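Local coordinates for protein cysteine desulfurase (Thermococcus onnurineus, PDB 5B89) that probably uses pyridoxal 5'-phosphate to take sulfur from L-cysteine and pass it to a sulfur carrier, leaving L-alanine, at residues B[39-42]-B[43-46]; B[58-61]-B[62-66]; B[119-122]-B[123-127]; B[278-281]-B[282-285]; B[321-324]-B[325-329]. All coordinates share one frame; numbering follows the deposited sequence.

Contact 1 (B[39-42]-B[43-46]); sequences YFDN and TATS. With ALA (alanine), chain H.
The loop lining the alanine pocket of this pyridoxal-phosphate enzyme turns tightly just after strand 38-39, and Tyr-39 and Asp-41 on its incoming arm hold Ala-44 and Thr-45 on its outgoing one. The hydroxyl OH of Tyr-39 donates to Thr-45 O at 2.7 Å, lying above the carbonyl plane, while that same oxygen sits at the ring's edge. With CG anti to the backbone N (chi1 -171°), the Tyr-39 ring reaches forward along the loop; its OH also touches Thr-45 CG2 at 3.4 Å. Asp-41 O closes the turn, taking the N-H of Ala-44 at 3.2 Å and, more weakly, that of Thr-45. The carboxylate of Asp-41 rests on the Ala-44 methyl, OD2 being 3.5 Å from CB, but OD2 forms a salt bridge with Arg-371 and a hydrogen bond with His-72 of the second subunit. A CA-H...O contact from Asn-42 CA to Thr-45 O, 3.4 Å long, gives that carbonyl a further neighbour. The turn presents Thr-43 and Ala-44 to the bound alanine: Thr-43 O lies 3.4 Å from the ligand CA, and Ala-44 CA 3.8 Å from its OXT. Thr-43 O accepts a hydrogen bond from Gln-213, and Thr-45 OG1 is bonded to His-235 and to Arg-64 of the second subunit. The loop thus runs from strand 38-39 toward helix 50-62, with side chains packed on strands 368-373 and 389-393.

Contact 2 (B[58-61]-B[62-66]); sequences EYYL and KYRAN
Tyr-59 runs from the last full turn of its helix across Tyr-63 to Arg-64 and Ala-65. Its CB lies 3.8 Å from Tyr-63 CZ, beside a CH-pi contact in which Tyr-59 CA stands over the same ring. Farther out, CD1 meets Tyr-63 CE2 at 3.6 Å, so the edge of Tyr-59 faces Tyr-63 in an offset edge-to-face pair, planes at 71°. CE2, on the other flank, touches Arg-64 CD at 3.6 Å. This is the C-terminal end of helix 50-62, where Tyr-63 leaves helical geometry and the chain heads toward helix 73-93. At the tip, OH donates to Ala-65 O at 2.7 Å and receives Arg-64 NH2 at 3.1 Å, that guanidinium also being bonded to Thr-45 of the second subunit. A phenylalanine here would probably leave Ala-65 O without this donor and Arg-64 less firmly oriented at the subunit interface. At the edge of the Tyr-63 ring, a water donates to Glu-58 OE2 and accepts from Tyr-63 OH, each at 2.7 Å.

Contact 3 (B[119-122]-B[123-127]); sequences HIFK and RGDKI
Asp-125 folds its carboxylate back over the turn to meet Lys-122 and Phe-121. Its CG stands anti to the carbonyl carbon (chi1 -78°), which brings OD2 to 2.9 Å from Lys-122 N. That N-H points almost straight at OD2, with 160° at the hydrogen, yet approaches from above the carboxylate plane. A water donates to OD2 at 2.6 Å and also to Ile-120 O, so OD2 is gripped by two donors, one from the backbone and one from solvent. The Asp-125 N-H returns a bond to Lys-122 O, N to O 3.0 Å, so Lys-122 and Asp-125, the two ends of the turn, are joined by two bonds: N-H to carboxylate and carbonyl to N-H. Phe-121, with CG beside its backbone N, sets its ring against Asp-125 and Ile-127: Asp-125 CB lies at the ring's edge, 4.1 Å from CD1, while CE1 reaches Ile-127 CG1 at 3.8 Å. Ring and carboxylate planes stand 63° apart. The Lys-122 chain, by contrast, is extended and leads away from the turn. Phe-121 and Ile-127 both pack on Leu-177 of the neighbouring strand. From Lys-122 to Asp-125 the backbone forms a type II beta turn, with Gly-124 at the positive-phi position characteristic of this turn, delivering the chain from the loop after helix 106-117 into strand 126-129 of the seven-stranded mixed sheet.

Contact 4 (B[278-281]-B[282-285]); sequences TEPP and ERFE
The guanidinium of Arg-283 lies flat against Pro-280, whose CD stands over the centre of one face, 3.8 Å from CZ. The edge of the guanidinium is turned to the backbone: NE donates to Thr-278 O at 2.7 Å, nearly straight at 176° and in the carbonyl plane. The carboxylate of Glu-279 is set perpendicular to the guanidinium, and its OE1 forms a rather long salt bridge to Arg-283 NH2 at 3.5 Å. A bend at chi3 (-64°) turns the otherwise extended arginine into this place alongside the proline. Pro-280 also offers CG to Phe-284 CE2, at 3.7 Å, the two side chains crossing at a slant. Pro-281, which follows a cis peptide bond, lies side by side with Glu-282, and Pro-281 O accepts from Phe-284 N at 3.0 Å. A water bridges Thr-278 OG1 and Glu-282 OE1. This single 3-10 turn, 282-284, sits between strand 274-277 and helix 291-307; Phe-284 and Glu-285 pack on Val-101 of strand 100-103, and Glu-285 is bonded to Tyr-82 and Arg-86 of helix 73-93.

Contact 5 (B[321-324]-B[325-329]); sequences KRTT and EGLDE
Thr-323 and Leu-327 make the buried side of this helical stretch, lying side by side with CG2 of the threonine 4.2 Å from CD1 of the leucine. The packing there comes from the surroundings: Leu-327 rests on Val-347 and Phe-349 of strand 346-349, and Thr-323 on Val-403 of helix 400-415. The backbone bonds are regular, such as Gly-326 N to Arg-322 O at 2.9 Å. On the outer side the contacts are ionic. Lys-321 bends at chi4 (-76°), bringing NZ to 2.7 Å from Glu-325 OE2, which uses its syn lone pair. The other oxygen, OE1, accepts a hydrogen bond from a water, which in turn accepts a weak one from Arg-322 NH1. An alanine in place of Glu-325 would probably leave Lys-321 NZ without this anionic mate and free to swing. Arg-322 NH1 reaches Glu-329 OE2 at 3.5 Å, a loose pair at the guanidinium edge, the NE of Arg-322 being in a salt bridge with Glu-404. Such i to i+4 and i to i+7 pairing of opposite charges suggests a surface stabilised electrostatically along the end of helix 309-329.

How the contacts relate
The five contacts follow one another along the chain without interleaving, and none touches another. Contacts 1 and 2 flank helix 50-62, one in the loop before it and one at its end, their centres about 29 Å apart; both meet the second subunit, and across that interface Arg-64 of one subunit bonds Thr-45 of the other. Contact 3 enters strand 126-129 of the seven-stranded sheet, and contact 4 packs on strand 100-103 at the edge of the same sheet, about 26 Å away between centres. Contact 5 lies nearest contact 1, about 19 Å between centres, against the smaller four-stranded sheet that contains strand 38-39. Contact 1 holds Thr-43 and Ala-44 of the alanine pocket, and Asn-66 of contact 2 also touches a bound alanine; contacts 3 and 5 lie away from the annotated sites.

Contact 1 (B[39-42]-B[43-46])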
loop_
_atom_site.group_PDB
_atom_site.type_symbol
_atom_site.label_atom_id
_atom_site.label_comp_id
_atom_site.label_asym_id
_atom_site.label_seq_id
_atom_site.Cartn_x
_atom_site.Cartn_y
_atom_site.Cartn_z
ATOM N N TYR B 39 -6.101 25.526 -5.670
ATOM C CA TYR B 39 -6.185 24.293 -4.899
ATOM C C TYR B 39 -5.930 24.534 -3.394
ATOM O O TYR B 39 -4.836 24.672 -2.972
ATOM C CB TYR B 39 -5.199 23.237 -5.449
ATOM C CG TYR B 39 -5.369 21.854 -4.855
ATOM C CD1 TYR B 39 -6.320 20.997 -5.308
ATOM C CD2 TYR B 39 -4.583 21.459 -3.822
ATOM C CE1 TYR B 39 -6.473 19.760 -4.751
ATOM C CE2 TYR B 39 -4.732 20.232 -3.269
ATOM C CZ TYR B 39 -5.668 19.392 -3.741
ATOM O OH TYR B 39 -5.815 18.175 -3.180
ATOM N N PHE B 40 -7.029 24.527 -2.662
ATOM C CA PHE B 40 -7.044 24.727 -1.221
ATOM C C PHE B 40 -7.532 23.464 -0.483
ATOM O O PHE B 40 -8.218 23.544 0.459
ATOM C CB PHE B 40 -7.941 25.931 -0.842
ATOM C CG PHE B 40 -7.339 27.312 -1.130
ATOM C CD1 PHE B 40 -6.073 27.484 -1.571
ATOM C CD2 PHE B 40 -8.092 28.432 -0.918
ATOM C CE1 PHE B 40 -5.550 28.735 -1.805
ATOM C CE2 PHE B 40 -7.589 29.689 -1.133
ATOM C CZ PHE B 40 -6.323 29.848 -1.591
ATOM N N ASP B 41 -7.132 22.311 -0.983
ATOM C CA ASP B 41 -7.523 21.043 -0.341
ATOM C C ASP B 41 -6.303 20.186 -0.038
ATOM O O ASP B 41 -6.336 19.014 -0.159
ATOM C CB ASP B 41 -8.532 20.256 -1.159
ATOM C CG ASP B 41 -9.271 19.187 -0.335
ATOM O OD1 ASP B 41 -9.283 19.282 0.876
ATOM O OD2 ASP B 41 -9.787 18.297 -0.963
ATOM N N ASN B 42 -5.243 20.866 0.379
ATOM C CA ASN B 42 -3.947 20.227 0.658
ATOM C C ASN B 42 -3.988 19.265 1.867
ATOM O O ASN B 42 -3.166 18.342 1.874
ATOM C CB ASN B 42 -2.864 21.308 0.826
ATOM C CG ASN B 42 -2.597 21.977 -0.494
ATOM O OD1 ASN B 42 -1.977 21.381 -1.400
ATOM N ND2 ASN B 42 -3.142 23.106 -0.677
ATOM N N THR B 43 -4.879 19.466 2.801
ATOM C CA THR B 43 -5.033 18.555 3.966
ATOM C C THR B 43 -5.448 17.200 3.450
ATOM O O THR B 43 -5.005 16.151 4.040
ATOM C CB THR B 43 -5.977 19.148 4.982
ATOM O OG1 THR B 43 -5.286 20.294 5.504
ATOM C CG2 THR B 43 -6.222 18.224 6.104
ATOM N N ALA B 44 -6.273 17.116 2.382
ATOM C CA ALA B 44 -6.738 15.865 1.839
ATOM C C ALA B 44 -5.615 15.206 1.088
ATOM O O ALA B 44 -5.374 13.991 1.288
ATOM C CB ALA B 44 -7.920 16.037 0.955
ATOM N N THR B 45 -4.943 15.964 0.270
ATOM C CA THR B 45 -3.815 15.469 -0.472
ATOM C C THR B 45 -3.145 16.667 -1.146
ATOM O O THR B 45 -3.779 17.597 -1.435
ATOM C CB THR B 45 -4.221 14.366 -1.500
ATOM O OG1 THR B 45 -3.137 13.499 -1.772
ATOM C CG2 THR B 45 -4.708 14.957 -2.786
ATOM N N SER B 46 -1.857 16.592 -1.341
ATOM C CA SER B 46 -1.179 17.660 -2.039
ATOM C C SER B 46 -1.204 17.469 -3.540
ATOM O O SER B 46 -1.532 16.441 -4.002
ATOM C CB SER B 46 0.294 17.730 -1.612
ATOM O OG SER B 46 0.985 16.538 -1.889
HETATM N N ALA H . -6.566 13.510 6.591
HETATM C CA ALA H . -7.258 13.955 5.283
HETATM C C ALA H . -8.568 14.772 5.391
HETATM O O ALA H . -8.763 15.340 6.493
HETATM C CB ALA H . -7.549 12.845 4.253
HETATM O OXT ALA H . -9.397 15.014 4.437
#

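Contact 2 (B[58-61]-B[62-66])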
loop_
_atom_site.group_PDB
_atom_site.type_symbol
_atom_site.label_atom_id
_atom_site.label_comp_id
_atom_site.label_asym_id
_atom_site.label_seq_id
_atom_site.Cartn_x
_atom_site.Cartn_y
_atom_site.Cartn_z
ATOM N N GLU B 58 10.917 7.131 -14.135
ATOM C CA GLU B 58 12.223 6.583 -14.377
ATOM C C GLU B 58 12.316 5.142 -13.878
ATOM O O GLU B 58 12.851 4.323 -14.529
ATOM C CB GLU B 58 13.331 7.474 -13.793
ATOM C CG GLU B 58 14.703 7.064 -14.239
ATOM C CD GLU B 58 15.851 7.701 -13.465
ATOM O OE1 GLU B 58 16.923 7.803 -14.064
ATOM O OE2 GLU B 58 15.730 8.054 -12.305
ATOM N N TYR B 59 11.760 4.897 -12.710
ATOM C CA TYR B 59 11.744 3.547 -12.208
ATOM C C TYR B 59 10.943 2.640 -13.173
ATOM O O TYR B 59 11.379 1.620 -13.544
ATOM C CB TYR B 59 11.091 3.446 -10.798
ATOM C CG TYR B 59 10.732 2.017 -10.370
ATOM C CD1 TYR B 59 11.680 1.094 -10.158
ATOM C CD2 TYR B 59 9.430 1.619 -10.218
ATOM C CE1 TYR B 59 11.381 -0.179 -9.805
ATOM C CE2 TYR B 59 9.107 0.338 -9.848
ATOM C CZ TYR B 59 10.078 -0.561 -9.632
ATOM O OH TYR B 59 9.784 -1.827 -9.292
ATOM N N TYR B 60 9.741 3.062 -13.490
ATOM C CA TYR B 60 8.867 2.245 -14.295
ATOM C C TYR B 60 9.373 1.990 -15.683
ATOM O O TYR B 60 9.128 0.934 -16.198
ATOM C CB TYR B 60 7.422 2.787 -14.355
ATOM C CG TYR B 60 6.689 2.516 -13.083
ATOM C CD1 TYR B 60 6.384 1.266 -12.737
ATOM C CD2 TYR B 60 6.405 3.511 -12.208
ATOM C CE1 TYR B 60 5.773 0.997 -11.549
ATOM C CE2 TYR B 60 5.757 3.245 -11.008
ATOM C CZ TYR B 60 5.484 1.959 -10.697
ATOM O OH TYR B 60 4.911 1.611 -9.572
ATOM N N LEU B 61 10.046 2.955 -16.282
ATOM C CA LEU B 61 10.500 2.789 -17.656
ATOM C C LEU B 61 11.967 2.460 -17.884
ATOM O O LEU B 61 12.302 1.941 -18.899
ATOM C CB LEU B 61 10.108 4.016 -18.478
ATOM C CG LEU B 61 8.620 4.260 -18.575
ATOM C CD1 LEU B 61 8.366 5.575 -19.236
ATOM C CD2 LEU B 61 7.900 3.147 -19.305
ATOM N N LYS B 62 12.813 2.745 -16.902
ATOM C CA LYS B 62 14.236 2.526 -17.023
ATOM C C LYS B 62 14.916 1.525 -16.116
ATOM O O LYS B 62 15.933 1.027 -16.468
ATOM C CB LYS B 62 15.010 3.861 -16.993
ATOM C CG LYS B 62 14.619 4.853 -18.071
ATOM C CD LYS B 62 15.624 5.999 -18.118
ATOM C CE LYS B 62 15.110 7.236 -18.816
ATOM N NZ LYS B 62 14.046 6.899 -19.777
ATOM N N TYR B 63 14.360 1.235 -14.954
ATOM C CA TYR B 63 14.968 0.259 -14.068
ATOM C C TYR B 63 13.963 -0.600 -13.313
ATOM O O TYR B 63 14.132 -0.901 -12.218
ATOM C CB TYR B 63 16.039 0.863 -13.118
ATOM C CG TYR B 63 15.611 1.947 -12.149
ATOM C CD1 TYR B 63 15.574 3.227 -12.528
ATOM C CD2 TYR B 63 15.346 1.651 -10.845
ATOM C CE1 TYR B 63 15.197 4.227 -11.665
ATOM C CE2 TYR B 63 14.962 2.631 -9.975
ATOM C CZ TYR B 63 14.889 3.922 -10.390
ATOM O OH TYR B 63 14.518 4.897 -9.549
ATOM N N ARG B 64 12.920 -0.976 -14.010
ATOM C CA ARG B 64 11.846 -1.723 -13.444
ATOM C C ARG B 64 12.217 -3.125 -13.032
ATOM O O ARG B 64 12.575 -3.939 -13.850
ATOM C CB ARG B 64 10.680 -1.716 -14.458
ATOM C CG ARG B 64 9.404 -2.354 -13.967
ATOM C CD ARG B 64 8.667 -1.624 -12.859
ATOM N NE ARG B 64 7.378 -2.267 -12.769
ATOM C CZ ARG B 64 7.027 -3.223 -11.947
ATOM N NH1 ARG B 64 5.888 -3.833 -12.150
ATOM N NH2 ARG B 64 7.768 -3.560 -10.932
ATOM N N ALA B 65 12.079 -3.399 -11.747
ATOM C CA ALA B 65 12.353 -4.691 -11.218
ATOM C C ALA B 65 11.937 -4.747 -9.781
ATOM O O ALA B 65 11.670 -3.768 -9.248
ATOM C CB ALA B 65 13.851 -4.984 -11.318
ATOM N N ASN B 66 11.938 -5.946 -9.236
ATOM C CA ASN B 66 11.657 -6.192 -7.856
ATOM C C ASN B 66 12.979 -6.002 -7.074
ATOM O O ASN B 66 14.009 -5.968 -7.644
ATOM C CB ASN B 66 11.004 -7.554 -7.599
ATOM C CG ASN B 66 10.023 -7.504 -6.448
ATOM O OD1 ASN B 66 10.262 -6.819 -5.479
ATOM N ND2 ASN B 66 8.984 -8.259 -6.532
HETATM O O HOH W 1 14.064 7.512 -10.226
#

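Contact 3 (B[119-122]-B[123-127])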
loop_
_atom_site.group_PDB
_atom_site.type_symbol
_atom_site.label_atom_id
_atom_site.label_comp_id
_atom_site.label_asym_id
_atom_site.label_seq_id
_atom_site.Cartn_x
_atom_site.Cartn_y
_atom_site.Cartn_z
ATOM N N HIS B 119 -0.443 -7.092 22.410
ATOM C CA HIS B 119 0.003 -8.130 23.417
ATOM C C HIS B 119 0.581 -7.524 24.663
ATOM O O HIS B 119 0.588 -8.219 25.694
ATOM C CB HIS B 119 1.003 -9.094 22.736
ATOM C CG HIS B 119 2.308 -8.467 22.402
ATOM N ND1 HIS B 119 3.443 -8.497 23.176
ATOM C CD2 HIS B 119 2.628 -7.700 21.331
ATOM C CE1 HIS B 119 4.410 -7.821 22.588
ATOM N NE2 HIS B 119 3.927 -7.320 21.471
ATOM N N ILE B 120 1.017 -6.247 24.688
ATOM C CA ILE B 120 1.637 -5.689 25.879
ATOM C C ILE B 120 0.608 -5.281 26.936
ATOM O O ILE B 120 0.995 -5.026 28.071
ATOM C CB ILE B 120 2.553 -4.487 25.595
ATOM C CG1 ILE B 120 1.803 -3.177 25.269
ATOM C CG2 ILE B 120 3.521 -4.814 24.491
ATOM C CD1 ILE B 120 2.700 -1.922 25.218
ATOM N N PHE B 121 -0.623 -5.118 26.561
ATOM C CA PHE B 121 -1.627 -4.603 27.443
ATOM C C PHE B 121 -2.281 -5.633 28.349
ATOM O O PHE B 121 -2.456 -6.734 27.966
ATOM C CB PHE B 121 -2.730 -3.903 26.625
ATOM C CG PHE B 121 -2.263 -2.674 25.895
ATOM C CD1 PHE B 121 -2.249 -1.456 26.503
ATOM C CD2 PHE B 121 -1.855 -2.756 24.595
ATOM C CE1 PHE B 121 -1.822 -0.339 25.849
ATOM C CE2 PHE B 121 -1.404 -1.645 23.938
ATOM C CZ PHE B 121 -1.373 -0.442 24.582
ATOM N N LYS B 122 -2.641 -5.182 29.542
ATOM C CA LYS B 122 -3.320 -5.981 30.536
ATOM C C LYS B 122 -4.655 -5.311 30.800
ATOM O O LYS B 122 -4.749 -4.135 30.716
ATOM C CB LYS B 122 -2.494 -5.977 31.832
ATOM C CG LYS B 122 -3.203 -6.420 33.072
ATOM C CD LYS B 122 -2.279 -6.446 34.280
ATOM C CE LYS B 122 -2.823 -7.452 35.273
ATOM N NZ LYS B 122 -1.988 -7.853 36.428
ATOM N N ARG B 123 -5.678 -6.075 31.137
ATOM C CA ARG B 123 -6.984 -5.508 31.481
ATOM C C ARG B 123 -6.794 -4.369 32.494
ATOM O O ARG B 123 -6.057 -4.510 33.425
ATOM C CB ARG B 123 -7.898 -6.593 32.067
ATOM C CG ARG B 123 -9.273 -6.131 32.504
ATOM C CD ARG B 123 -10.257 -7.269 32.723
ATOM N NE ARG B 123 -10.735 -7.822 31.484
ATOM C CZ ARG B 123 -11.765 -7.344 30.792
ATOM N NH1 ARG B 123 -12.483 -6.332 31.249
ATOM N NH2 ARG B 123 -12.097 -7.899 29.651
ATOM N N GLY B 124 -7.471 -3.246 32.262
ATOM C CA GLY B 124 -7.335 -2.070 33.063
ATOM C C GLY B 124 -6.212 -1.089 32.794
ATOM O O GLY B 124 -6.111 -0.013 33.441
ATOM N N ASP B 125 -5.313 -1.442 31.875
ATOM C CA ASP B 125 -4.259 -0.495 31.461
ATOM C C ASP B 125 -4.973 0.665 30.728
ATOM O O ASP B 125 -6.114 0.488 30.273
ATOM C CB ASP B 125 -3.262 -1.113 30.507
ATOM C CG ASP B 125 -2.228 -1.997 31.162
ATOM O OD1 ASP B 125 -2.175 -2.019 32.433
ATOM O OD2 ASP B 125 -1.442 -2.646 30.392
ATOM N N LYS B 126 -4.265 1.757 30.679
ATOM C CA LYS B 126 -4.753 2.993 30.161
ATOM C C LYS B 126 -4.046 3.496 28.921
ATOM O O LYS B 126 -2.875 3.499 28.867
ATOM C CB LYS B 126 -4.604 4.057 31.259
ATOM C CG LYS B 126 -5.102 5.451 30.931
ATOM C CD LYS B 126 -5.189 6.371 32.127
ATOM C CE LYS B 126 -3.886 6.528 32.828
ATOM N NZ LYS B 126 -3.941 7.651 33.765
ATOM N N ILE B 127 -4.853 3.955 27.986
ATOM C CA ILE B 127 -4.379 4.594 26.753
ATOM C C ILE B 127 -4.924 6.013 26.785
ATOM O O ILE B 127 -6.027 6.177 27.077
ATOM C CB ILE B 127 -4.873 3.892 25.511
ATOM C CG1 ILE B 127 -4.217 2.534 25.402
ATOM C CG2 ILE B 127 -4.490 4.658 24.244
ATOM C CD1 ILE B 127 -4.862 1.670 24.370
HETATM O O HOH W 2 0.698 -3.963 31.129
#

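Contact 4 (B[278-281]-B[282-285])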
loop_
_atom_site.group_PDB
_atom_site.type_symbol
_atom_site.label_atom_id
_atom_site.label_comp_id
_atom_site.label_asym_id
_atom_site.label_seq_id
_atom_site.Cartn_x
_atom_site.Cartn_y
_atom_site.Cartn_z
ATOM N N THR B 278 13.379 -12.383 9.835
ATOM C CA THR B 278 14.582 -11.581 9.670
ATOM C C THR B 278 14.578 -10.301 10.537
ATOM O O THR B 278 13.695 -10.148 11.393
ATOM C CB THR B 278 14.824 -11.224 8.219
ATOM O OG1 THR B 278 16.221 -10.911 8.065
ATOM C CG2 THR B 278 13.905 -10.220 7.657
ATOM N N GLU B 279 15.621 -9.577 10.402
ATOM C CA GLU B 279 15.807 -8.342 11.197
ATOM C C GLU B 279 15.040 -7.163 10.585
ATOM O O GLU B 279 14.749 -7.114 9.371
ATOM C CB GLU B 279 17.287 -7.995 11.310
ATOM C CG GLU B 279 18.205 -9.080 11.940
ATOM C CD GLU B 279 17.711 -9.615 13.289
ATOM O OE1 GLU B 279 17.734 -8.861 14.292
ATOM O OE2 GLU B 279 17.271 -10.803 13.344
ATOM N N PRO B 280 14.798 -6.107 11.367
ATOM C CA PRO B 280 14.256 -4.831 10.809
ATOM C C PRO B 280 15.160 -4.200 9.822
ATOM O O PRO B 280 16.405 -4.317 9.913
ATOM C CB PRO B 280 14.137 -3.976 12.082
ATOM C CG PRO B 280 13.979 -4.937 13.174
ATOM C CD PRO B 280 14.938 -5.982 12.841
ATOM N N PRO B 281 14.642 -3.442 8.832
ATOM C CA PRO B 281 13.204 -3.149 8.699
ATOM C C PRO B 281 12.437 -4.205 7.880
ATOM O O PRO B 281 11.210 -4.220 7.928
ATOM C CB PRO B 281 13.223 -1.879 7.902
ATOM C CG PRO B 281 14.470 -1.928 7.090
ATOM C CD PRO B 281 15.476 -2.684 7.904
ATOM N N GLU B 282 13.126 -5.117 7.202
ATOM C CA GLU B 282 12.449 -6.143 6.363
ATOM C C GLU B 282 11.579 -7.031 7.158
ATOM O O GLU B 282 10.568 -7.567 6.595
ATOM C CB GLU B 282 13.498 -6.976 5.627
ATOM C CG GLU B 282 14.217 -6.236 4.549
ATOM C CD GLU B 282 15.367 -5.332 5.055
ATOM O OE1 GLU B 282 15.753 -5.427 6.266
ATOM O OE2 GLU B 282 15.904 -4.541 4.230
ATOM N N ARG B 283 11.788 -7.248 8.479
ATOM C CA ARG B 283 10.927 -8.014 9.335
ATOM C C ARG B 283 9.467 -7.545 9.243
ATOM O O ARG B 283 8.560 -8.307 9.514
ATOM C CB ARG B 283 11.405 -7.893 10.826
ATOM C CG ARG B 283 10.638 -8.677 11.821
ATOM C CD ARG B 283 11.068 -8.459 13.293
ATOM N NE ARG B 283 12.401 -8.914 13.475
ATOM C CZ ARG B 283 13.071 -8.709 14.627
ATOM N NH1 ARG B 283 12.502 -8.000 15.608
ATOM N NH2 ARG B 283 14.303 -9.183 14.778
ATOM N N PHE B 284 9.299 -6.242 8.970
ATOM C CA PHE B 284 7.973 -5.591 9.023
ATOM C C PHE B 284 7.317 -5.425 7.672
ATOM O O PHE B 284 6.163 -4.940 7.658
ATOM C CB PHE B 284 8.146 -4.263 9.802
ATOM C CG PHE B 284 8.701 -4.459 11.180
ATOM C CD1 PHE B 284 8.063 -5.234 12.051
ATOM C CD2 PHE B 284 9.855 -3.865 11.570
ATOM C CE1 PHE B 284 8.590 -5.446 13.324
ATOM C CE2 PHE B 284 10.356 -4.026 12.885
ATOM C CZ PHE B 284 9.726 -4.840 13.722
ATOM N N GLU B 285 8.016 -5.735 6.578
ATOM C CA GLU B 285 7.550 -5.418 5.261
ATOM C C GLU B 285 7.214 -6.715 4.486
ATOM O O GLU B 285 8.112 -7.307 3.903
ATOM C CB GLU B 285 8.567 -4.603 4.509
ATOM C CG GLU B 285 8.785 -3.243 5.099
ATOM C CD GLU B 285 9.687 -2.340 4.278
ATOM O OE1 GLU B 285 10.480 -2.724 3.310
ATOM O OE2 GLU B 285 9.674 -1.110 4.585
HETATM O O HOH W 3 16.908 -7.953 7.000
#

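Contact 5 (B[321-324]-B[325-329])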
loop_
_atom_site.group_PDB
_atom_site.type_symbol
_atom_site.label_atom_id
_atom_site.label_comp_id
_atom_site.label_asym_id
_atom_site.label_seq_id
_atom_site.Cartn_x
_atom_site.Cartn_y
_atom_site.Cartn_z
ATOM N N LYS B 321 -2.873 33.923 7.937
ATOM C CA LYS B 321 -3.038 35.251 8.508
ATOM C C LYS B 321 -3.985 36.090 7.643
ATOM O O LYS B 321 -4.913 36.652 8.159
ATOM C CB LYS B 321 -1.694 35.929 8.692
ATOM C CG LYS B 321 -1.748 37.216 9.515
ATOM C CD LYS B 321 -0.399 37.856 9.660
ATOM C CE LYS B 321 -0.567 39.057 10.588
ATOM N NZ LYS B 321 -1.203 40.230 9.974
ATOM N N ARG B 322 -3.763 36.112 6.330
ATOM C CA ARG B 322 -4.672 36.878 5.480
ATOM C C ARG B 322 -6.062 36.265 5.366
ATOM O O ARG B 322 -7.006 36.955 5.383
ATOM C CB ARG B 322 -4.047 37.174 4.127
ATOM C CG ARG B 322 -4.959 37.950 3.193
ATOM C CD ARG B 322 -5.264 39.333 3.759
ATOM N NE ARG B 322 -6.112 40.018 2.803
ATOM C CZ ARG B 322 -7.249 40.587 3.077
ATOM N NH1 ARG B 322 -7.681 40.638 4.287
ATOM N NH2 ARG B 322 -7.971 41.111 2.110
ATOM N N THR B 323 -6.159 34.938 5.277
ATOM C CA THR B 323 -7.419 34.305 5.222
ATOM C C THR B 323 -8.296 34.598 6.415
ATOM O O THR B 323 -9.443 34.945 6.280
ATOM C CB THR B 323 -7.329 32.712 5.006
ATOM O OG1 THR B 323 -6.571 32.528 3.780
ATOM C CG2 THR B 323 -8.609 32.111 4.918
ATOM N N THR B 324 -7.755 34.348 7.594
ATOM C CA THR B 324 -8.533 34.551 8.829
ATOM C C THR B 324 -8.955 36.032 9.071
ATOM O O THR B 324 -10.070 36.231 9.417
ATOM C CB THR B 324 -7.713 33.983 10.061
ATOM O OG1 THR B 324 -6.456 34.591 10.146
ATOM C CG2 THR B 324 -7.643 32.420 9.968
ATOM N N GLU B 325 -8.020 36.909 8.801
ATOM C CA GLU B 325 -8.310 38.377 8.873
ATOM C C GLU B 325 -9.437 38.699 7.911
ATOM O O GLU B 325 -10.408 39.428 8.237
ATOM C CB GLU B 325 -7.095 39.164 8.604
ATOM C CG GLU B 325 -6.170 39.174 9.802
ATOM C CD GLU B 325 -4.748 39.661 9.497
ATOM O OE1 GLU B 325 -4.412 40.163 8.364
ATOM O OE2 GLU B 325 -3.831 39.671 10.411
ATOM N N GLY B 326 -9.335 38.158 6.689
ATOM C CA GLY B 326 -10.397 38.438 5.709
ATOM C C GLY B 326 -11.749 37.847 6.080
ATOM O O GLY B 326 -12.836 38.432 5.841
ATOM N N LEU B 327 -11.786 36.688 6.704
ATOM C CA LEU B 327 -12.979 36.111 7.154
ATOM C C LEU B 327 -13.579 36.910 8.299
ATOM O O LEU B 327 -14.835 37.009 8.401
ATOM C CB LEU B 327 -12.764 34.592 7.522
ATOM C CG LEU B 327 -12.448 33.690 6.312
ATOM C CD1 LEU B 327 -12.284 32.259 6.863
ATOM C CD2 LEU B 327 -13.515 33.708 5.270
ATOM N N ASP B 328 -12.722 37.406 9.153
ATOM C CA ASP B 328 -13.207 38.253 10.250
ATOM C C ASP B 328 -13.877 39.487 9.642
ATOM O O ASP B 328 -14.932 39.907 10.177
ATOM C CB ASP B 328 -12.098 38.680 11.154
ATOM C CG ASP B 328 -11.612 37.585 12.077
ATOM O OD1 ASP B 328 -12.365 36.663 12.365
ATOM O OD2 ASP B 328 -10.574 37.845 12.681
ATOM N N GLU B 329 -13.295 40.036 8.592
ATOM C CA GLU B 329 -13.895 41.261 7.956
ATOM C C GLU B 329 -15.258 40.905 7.414
ATOM O O GLU B 329 -16.174 41.784 7.399
ATOM C CB GLU B 329 -12.996 41.805 6.879
ATOM C CG GLU B 329 -11.723 42.486 7.271
ATOM C CD GLU B 329 -10.740 42.722 6.105
ATOM O OE1 GLU B 329 -9.827 43.550 6.296
ATOM O OE2 GLU B 329 -10.795 42.069 5.021
HETATM O O HOH W 4 -5.940 41.456 6.414
#